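Local coordinates for protein iron-regulated transcriptional activator AFT2 (Saccharomyces cerevisiae, PDB 4LMG) that activates iron-regulon genes when iron is scarce, recognising the CACCC core of iron-responsive promoter elements through its WRKY-GCM1-fold DNA-binding region, at residues 110-113 with 114-117; 122-125 with 126-129. One frame throughout, in Å; residues are numbered along the deposited sequence.

How the interactions relate
Both interactions are local, between side chains and backbone three to five residues apart, and they follow one another in the C-terminal helices of this DNA-binding fragment. Interaction 1 forms the opening turns of helix 110-121; interaction 2 covers the Schellman turn that ends the same helix and the capped start of helix 125-139. Their centres lie 13 Å apart, and they touch where Lys116 CE packs 4.1 Å from Ile128 O. The DNA is about 5 Å from the nearest atom of interaction 1 and about 14 Å from that of interaction 2. The Glu117 side chain is about 4 Å from that of DNA-binding Gln121; interaction 2 contains DNA-binding Asn123.

Interaction 1: residues 110-113 with 114-117; sequences DDYK and KFKE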
# COMPACT_ATOMS: atom_id res chain seq x y z
N ASP A 110 -15.61 -10.49 -3.21
CA ASP A 110 -15.13 -10.16 -4.54
C ASP A 110 -13.88 -10.95 -4.91
O ASP A 110 -13.67 -11.29 -6.08
CB ASP A 110 -14.85 -8.66 -4.65
CG ASP A 110 -14.17 -8.28 -5.95
OD1 ASP A 110 -14.83 -8.35 -7.01
OD2 ASP A 110 -12.98 -7.90 -5.91
N ASP A 111 -13.03 -11.23 -3.92
CA ASP A 111 -11.80 -11.96 -4.18
C ASP A 111 -12.06 -13.43 -4.52
O ASP A 111 -11.37 -14.01 -5.35
CB ASP A 111 -10.82 -11.82 -3.02
CG ASP A 111 -9.94 -10.58 -3.15
OD1 ASP A 111 -9.43 -10.33 -4.26
OD2 ASP A 111 -9.77 -9.86 -2.14
N TYR A 112 -13.06 -14.02 -3.87
CA TYR A 112 -13.43 -15.39 -4.21
C TYR A 112 -13.96 -15.46 -5.64
O TYR A 112 -13.58 -16.33 -6.42
CB TYR A 112 -14.48 -15.95 -3.25
CG TYR A 112 -14.90 -17.36 -3.60
CD1 TYR A 112 -14.07 -18.44 -3.32
CD2 TYR A 112 -16.11 -17.61 -4.22
CE1 TYR A 112 -14.44 -19.73 -3.64
CE2 TYR A 112 -16.49 -18.90 -4.55
CZ TYR A 112 -15.65 -19.96 -4.26
OH TYR A 112 -16.02 -21.24 -4.58
N LYS A 113 -14.84 -14.52 -5.97
CA LYS A 113 -15.41 -14.47 -7.31
C LYS A 113 -14.31 -14.27 -8.35
O LYS A 113 -14.32 -14.90 -9.40
CB LYS A 113 -16.46 -13.36 -7.41
CG LYS A 113 -17.67 -13.60 -6.51
CD LYS A 113 -18.65 -12.44 -6.58
CE LYS A 113 -19.83 -12.67 -5.65
NZ LYS A 113 -20.60 -13.89 -6.03
N LYS A 114 -13.36 -13.39 -8.04
CA LYS A 114 -12.21 -13.18 -8.91
C LYS A 114 -11.35 -14.44 -8.95
O LYS A 114 -10.80 -14.79 -10.00
CB LYS A 114 -11.39 -11.98 -8.45
CG LYS A 114 -12.05 -10.64 -8.71
CD LYS A 114 -11.18 -9.48 -8.27
CE LYS A 114 -11.78 -8.15 -8.69
NZ LYS A 114 -10.97 -6.99 -8.22
N PHE A 115 -11.22 -15.10 -7.81
CA PHE A 115 -10.49 -16.36 -7.73
C PHE A 115 -11.15 -17.40 -8.63
O PHE A 115 -10.47 -18.13 -9.35
CB PHE A 115 -10.45 -16.86 -6.28
CG PHE A 115 -10.15 -18.33 -6.15
CD1 PHE A 115 -8.85 -18.79 -6.23
CD2 PHE A 115 -11.17 -19.24 -5.92
CE1 PHE A 115 -8.57 -20.15 -6.10
CE2 PHE A 115 -10.89 -20.59 -5.79
CZ PHE A 115 -9.59 -21.05 -5.88
N LYS A 116 -12.47 -17.46 -8.57
CA LYS A 116 -13.24 -18.41 -9.35
C LYS A 116 -13.10 -18.14 -10.85
O LYS A 116 -12.97 -19.07 -11.65
CB LYS A 116 -14.72 -18.36 -8.95
CG LYS A 116 -15.53 -19.55 -9.42
CD LYS A 116 -15.07 -20.83 -8.74
CE LYS A 116 -15.85 -22.03 -9.25
NZ LYS A 116 -17.32 -21.80 -9.18
N GLU A 117 -13.13 -16.87 -11.22
CA GLU A 117 -13.00 -16.48 -12.62
C GLU A 117 -11.59 -16.77 -13.15
O GLU A 117 -11.41 -17.09 -14.33
CB GLU A 117 -13.33 -15.00 -12.81
CG GLU A 117 -13.13 -14.47 -14.22
CD GLU A 117 -14.19 -14.96 -15.20
OE1 GLU A 117 -14.98 -15.85 -14.84
OE2 GLU A 117 -14.22 -14.45 -16.34
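Asp110 and Lys114, one turn apart at the start of helix 110-121, lean obliquely across each other on its exposed side. The Lys114 chain runs extended beyond CG, which brings CE to 3.0 Å and NZ to 3.2 Å from Asp110 OD2. The salt bridge therefore uses a single carboxylate oxygen, with the methylene next to the ammonium lying against it as well. On the buried side Tyr112 and Phe115 carry the contact. Both rings leave with CG anti to the backbone N (chi1 179° and 160°), and CD1 of Tyr112 meets CD2 of Phe115 at 4.0 Å. Their planes are inclined by 35° with centroids 5.9 Å apart; each ring also meets Tyr30 edge-to-face, and Phe115 pairs in the same way with Phe131 of helix 125-139. Along the backbone, Lys114 N binds Asp110 O, and Lys116 N reaches Tyr112 O at 2.7 Å, regular i to i+4 bonds of the helix. The Lys116 chain bends away to pair with Glu135 and Asp132, and Glu135 is also hydrogen-bonded to the Tyr112 hydroxyl. The turn is thus two-sided: an ion pair on the exposed side, probably moderated by solvent, and an aromatic cluster inside, where shared bonding to Glu135 ties Tyr112 and Lys116 to helix 125-139.

Interaction 2: residues 122-125 with 126-129; sequences KNDE and KAIK
Asp124 caps helix 125-139 from an unusual side: the amide of Ala127 meets OD1 from above the carboxylate plane, 57° out of it, at 3.1 Å. The N-H still points well at the oxygen (160°). With CG anti to the backbone N (chi1 -167°), the carboxylate turns back over the first turn, where its flat group also lies against the Ala127 methyl; CG is 3.3 Å from Ala127 CB. Asp124 serves the helix a second time through its backbone, since its O accepts from Ile128 N at 3.0 Å. The CG1-CD1 branch of Ile128 runs alongside that same oxygen: CG1, anti to its own carbonyl carbon, comes to 3.1 Å from Asp124 O, and CD1 follows at 3.5 Å. One residue on, Lys129 N binds Glu125 O, and the methylenes of Lys129 begin beside that carbonyl, CG at 3.2 Å. Asn123, with positive phi, closes the preceding helix in a Schellman motif, so the residue that ends one helix is directly followed by the N-cap of the next. Ala127 and Ile128 pack on Leu119 of helix 110-121, which the Asp124 side chain also touches. As an N-cap, the Asp124 carboxylate sits at the positive end of the helix dipole, which would tend to stabilise its negative charge; a long, weak ion pair from OD2 to Lys27 would add slightly to that effect.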
# COMPACT_ATOMS: atom_id res chain seq x y z
N LYS A 122 -7.84 -19.95 -16.54
CA LYS A 122 -6.75 -20.92 -16.66
C LYS A 122 -7.21 -22.30 -17.12
O LYS A 122 -6.40 -23.21 -17.27
CB LYS A 122 -6.01 -21.05 -15.32
CG LYS A 122 -5.31 -19.79 -14.85
CD LYS A 122 -4.69 -20.00 -13.47
CE LYS A 122 -3.93 -18.78 -13.00
NZ LYS A 122 -3.39 -18.96 -11.63
N ASN A 123 -8.51 -22.45 -17.33
CA ASN A 123 -9.08 -23.73 -17.76
C ASN A 123 -8.84 -24.84 -16.75
O ASN A 123 -8.73 -26.01 -17.12
CB ASN A 123 -8.52 -24.13 -19.12
CG ASN A 123 -8.90 -23.16 -20.22
OD1 ASN A 123 -10.01 -22.64 -20.25
ND2 ASN A 123 -7.96 -22.90 -21.13
N ASP A 124 -8.76 -24.48 -15.47
CA ASP A 124 -8.55 -25.46 -14.41
C ASP A 124 -9.84 -26.23 -14.15
O ASP A 124 -10.54 -25.97 -13.17
CB ASP A 124 -8.06 -24.78 -13.14
CG ASP A 124 -7.54 -25.77 -12.11
OD1 ASP A 124 -7.94 -26.95 -12.17
OD2 ASP A 124 -6.73 -25.36 -11.25
N GLU A 125 -10.14 -27.18 -15.03
CA GLU A 125 -11.40 -27.91 -14.97
C GLU A 125 -11.66 -28.61 -13.64
O GLU A 125 -12.76 -28.54 -13.10
CB GLU A 125 -11.47 -28.93 -16.12
CG GLU A 125 -11.37 -28.30 -17.50
CD GLU A 125 -12.48 -27.30 -17.76
OE1 GLU A 125 -13.59 -27.48 -17.21
OE2 GLU A 125 -12.24 -26.33 -18.51
N LYS A 126 -10.64 -29.28 -13.11
CA LYS A 126 -10.79 -30.02 -11.86
C LYS A 126 -11.10 -29.10 -10.68
O LYS A 126 -11.99 -29.39 -9.87
CB LYS A 126 -9.55 -30.86 -11.56
CG LYS A 126 -9.63 -31.60 -10.24
CD LYS A 126 -8.41 -32.49 -10.01
CE LYS A 126 -8.38 -33.65 -11.00
NZ LYS A 126 -7.27 -34.60 -10.69
N ALA A 127 -10.37 -28.00 -10.58
CA ALA A 127 -10.58 -27.05 -9.49
C ALA A 127 -11.99 -26.46 -9.56
O ALA A 127 -12.67 -26.35 -8.55
CB ALA A 127 -9.54 -25.95 -9.53
N ILE A 128 -12.41 -26.09 -10.77
CA ILE A 128 -13.75 -25.54 -10.97
C ILE A 128 -14.81 -26.52 -10.47
O ILE A 128 -15.75 -26.12 -9.78
CB ILE A 128 -14.00 -25.21 -12.45
CG1 ILE A 128 -13.00 -24.15 -12.93
CG2 ILE A 128 -15.43 -24.71 -12.65
CD1 ILE A 128 -13.05 -23.89 -14.42
N LYS A 129 -14.65 -27.79 -10.82
CA LYS A 129 -15.57 -28.83 -10.34
C LYS A 129 -15.58 -28.88 -8.82
O LYS A 129 -16.65 -28.88 -8.20
CB LYS A 129 -15.17 -30.20 -10.91
CG LYS A 129 -15.31 -30.32 -12.42
CD LYS A 129 -14.93 -31.72 -12.90
CE LYS A 129 -15.09 -31.86 -14.40
NZ LYS A 129 -14.72 -33.22 -14.88